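Local coordinates for thioesterase superfamily protein (Shewanella loihica, PDB 2PRX), which is probably a thioesterase of the hotdog-fold superfamily, expected to hydrolyse thioester bonds, at residues G55-G59 / G60-S64. Residues are numbered along the deposited sequence; the frame is centred on the assembly and turned at random.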
ATOM      1  N   GLY A  55     -19.273   3.038   0.467  1.00 19.70           N
ATOM      2  CA  GLY A  55     -19.332   3.622   1.791  1.00 19.30           C
ATOM      3  C   GLY A  55     -17.983   3.704   2.484  1.00 19.40           C
ATOM      4  O   GLY A  55     -17.905   4.355   3.529  1.00 12.81           O
ATOM      5  N   PHE A  56     -16.987   3.035   1.920  1.00 17.83           N
ATOM      6  CA  PHE A  56     -15.662   2.935   2.507  1.00 18.41           C
ATOM      7  C   PHE A  56     -14.562   3.187   1.471  1.00 15.55           C
ATOM      8  O   PHE A  56     -14.798   3.129   0.265  1.00 16.18           O
ATOM      9  CB  PHE A  56     -15.427   1.570   3.153  1.00  9.08           C
ATOM     10  CG  PHE A  56     -16.444   1.188   4.214  1.00 12.81           C
ATOM     11  CD1 PHE A  56     -16.396   1.699   5.495  1.00 21.32           C
ATOM     12  CD2 PHE A  56     -17.457   0.300   3.879  1.00 15.26           C
ATOM     13  CE1 PHE A  56     -17.341   1.340   6.437  1.00 22.61           C
ATOM     14  CE2 PHE A  56     -18.395  -0.073   4.821  1.00 20.85           C
ATOM     15  CZ  PHE A  56     -18.343   0.441   6.104  1.00 22.62           C
ATOM     16  N   VAL A  57     -13.386   3.459   1.994  1.00 12.59           N
ATOM     17  CA  VAL A  57     -12.210   3.892   1.292  1.00  8.93           C
ATOM     18  C   VAL A  57     -11.243   2.766   0.954  1.00  8.64           C
ATOM     19  O   VAL A  57     -10.896   1.932   1.781  1.00 15.75           O
ATOM     20  CB  VAL A  57     -11.381   4.907   2.115  1.00  8.85           C
ATOM     21  CG1 VAL A  57     -10.027   5.125   1.441  1.00 15.42           C
ATOM     22  CG2 VAL A  57     -12.143   6.204   2.307  1.00 15.78           C
ATOM     23  N   TYR A  58     -10.796   2.808  -0.300  1.00 15.24           N
ATOM     24  CA  TYR A  58      -9.851   1.831  -0.817  1.00 21.41           C
ATOM     25  C   TYR A  58      -8.621   1.685   0.056  1.00 15.47           C
ATOM     26  O   TYR A  58      -7.933   2.635   0.412  1.00 12.22           O
ATOM     27  CB  TYR A  58      -9.480   2.271  -2.242  1.00 13.92           C
ATOM     28  CG  TYR A  58      -8.522   1.314  -2.904  1.00 11.50           C
ATOM     29  CD1 TYR A  58      -8.689  -0.053  -2.745  1.00 16.17           C
ATOM     30  CD2 TYR A  58      -7.472   1.800  -3.658  1.00 10.87           C
ATOM     31  CE1 TYR A  58      -7.811  -0.936  -3.344  1.00 13.37           C
ATOM     32  CE2 TYR A  58      -6.598   0.925  -4.261  1.00 15.27           C
ATOM     33  CZ  TYR A  58      -6.775  -0.431  -4.098  1.00 18.28           C
ATOM     34  OH  TYR A  58      -5.893  -1.290  -4.709  1.00 27.92           O
ATOM     35  N   GLY A  59      -8.282   0.454   0.414  1.00 17.15           N
ATOM     36  CA  GLY A  59      -7.080   0.114   1.128  1.00 18.00           C
ATOM     37  C   GLY A  59      -5.784   0.514   0.462  1.00 17.44           C
ATOM     38  O   GLY A  59      -4.870   0.941   1.189  1.00  9.27           O
ATOM     39  N   GLY A  60      -5.644   0.419  -0.861  1.00  8.37           N
ATOM     40  CA  GLY A  60      -4.463   0.845  -1.589  1.00  0.43           C
ATOM     41  C   GLY A  60      -4.136   2.343  -1.370  1.00  0.43           C
ATOM     42  O   GLY A  60      -2.983   2.662  -1.214  1.00 17.45           O
ATOM     43  N   LEU A  61      -5.201   3.130  -1.463  1.00  5.17           N
ATOM     44  CA  LEU A  61      -5.106   4.561  -1.195  1.00  9.10           C
ATOM     45  C   LEU A  61      -4.609   4.787   0.222  1.00 13.55           C
ATOM     46  O   LEU A  61      -3.680   5.557   0.452  1.00  9.87           O
ATOM     47  CB  LEU A  61      -6.464   5.262  -1.406  1.00  7.04           C
ATOM     48  CG  LEU A  61      -6.395   6.768  -1.107  1.00  2.45           C
ATOM     49  CD1 LEU A  61      -5.375   7.475  -1.988  1.00 13.87           C
ATOM     50  CD2 LEU A  61      -7.766   7.387  -1.285  1.00  4.12           C
ATOM     51  N   ILE A  62      -5.207   4.114   1.189  1.00 11.31           N
ATOM     52  CA  ILE A  62      -4.767   4.208   2.595  1.00 11.73           C
ATOM     53  C   ILE A  62      -3.321   3.800   2.709  1.00 15.53           C
ATOM     54  O   ILE A  62      -2.470   4.520   3.238  1.00 12.39           O
ATOM     55  CB  ILE A  62      -5.733   3.369   3.462  1.00  5.15           C
ATOM     56  CG1 ILE A  62      -7.146   3.919   3.377  1.00  6.41           C
ATOM     57  CG2 ILE A  62      -5.257   3.243   4.894  1.00 17.23           C
ATOM     58  CD1 ILE A  62      -8.149   3.442   4.397  1.00 11.91           C
ATOM     59  N   ALA A  63      -2.923   2.648   2.183  1.00  9.95           N
ATOM     60  CA  ALA A  63      -1.518   2.274   2.228  1.00 10.96           C
ATOM     61  C   ALA A  63      -0.633   3.285   1.504  1.00  7.13           C
ATOM     62  O   ALA A  63       0.527   3.439   1.923  1.00 17.86           O
ATOM     63  CB  ALA A  63      -1.292   0.894   1.620  1.00  8.87           C
ATOM     64  N   SER A  64      -1.168   3.923   0.478  1.00 12.18           N
ATOM     65  CA  SER A  64      -0.427   4.898  -0.310  1.00 12.10           C
ATOM     66  C   SER A  64      -0.115   6.133   0.547  1.00 10.04           C
ATOM     67  O   SER A  64       1.034   6.588   0.468  1.00 13.68           O
ATOM     68  CB  SER A  64      -1.137   5.369  -1.571  1.00 13.65           C
ATOM     69  OG  SER A  64      -1.505   4.324  -2.447  1.00 14.06           O
TER
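Gly-59 O takes the N-H of Ala-63 at 2.8 Å, in a nearly straight bond (173°), and is also reached, weakly, by the Tyr-104 hydroxyl. This is the first turn of a helix for which Tyr-58 serves as N-cap. The Tyr-58 carbonyl lies one residue earlier, and its O receives Ile-62 N at 3.2 Å in the carbonyl plane. A chi1 of -179° swings the Tyr-58 ring forward over the helix start, where it lays one face on Gly-60, whose N lies over the ring centre, 3.3 Å above its plane. Gly-60 CA adds a CH-pi contact, 3.7 Å from the ring centroid; lacking a side chain, this residue lets the ring come so close. Farther round, Ser-64 N and OG bind Gly-60 O from opposite faces of its plane, the hydroxyl at a short 2.5 Å. On another flank of the turn, Val-57 CG1 packs 3.7 Å from Ile-62 CG1 and more loosely against Leu-61 CD2. The Gly-Gly pair recalls the HGG element of PaaI-type hotdog thioesterases, where this helix end commonly borders the active site; a tyrosine stands here in the first position. The Tyr-58 ring also meets Tyr-19 and Cys-68 of the second subunit, placing this turn at the dimer interface. From here helix 59-78 sets out, with Ala-63 resting on Ile-102 and Tyr-104 of strand 95-104.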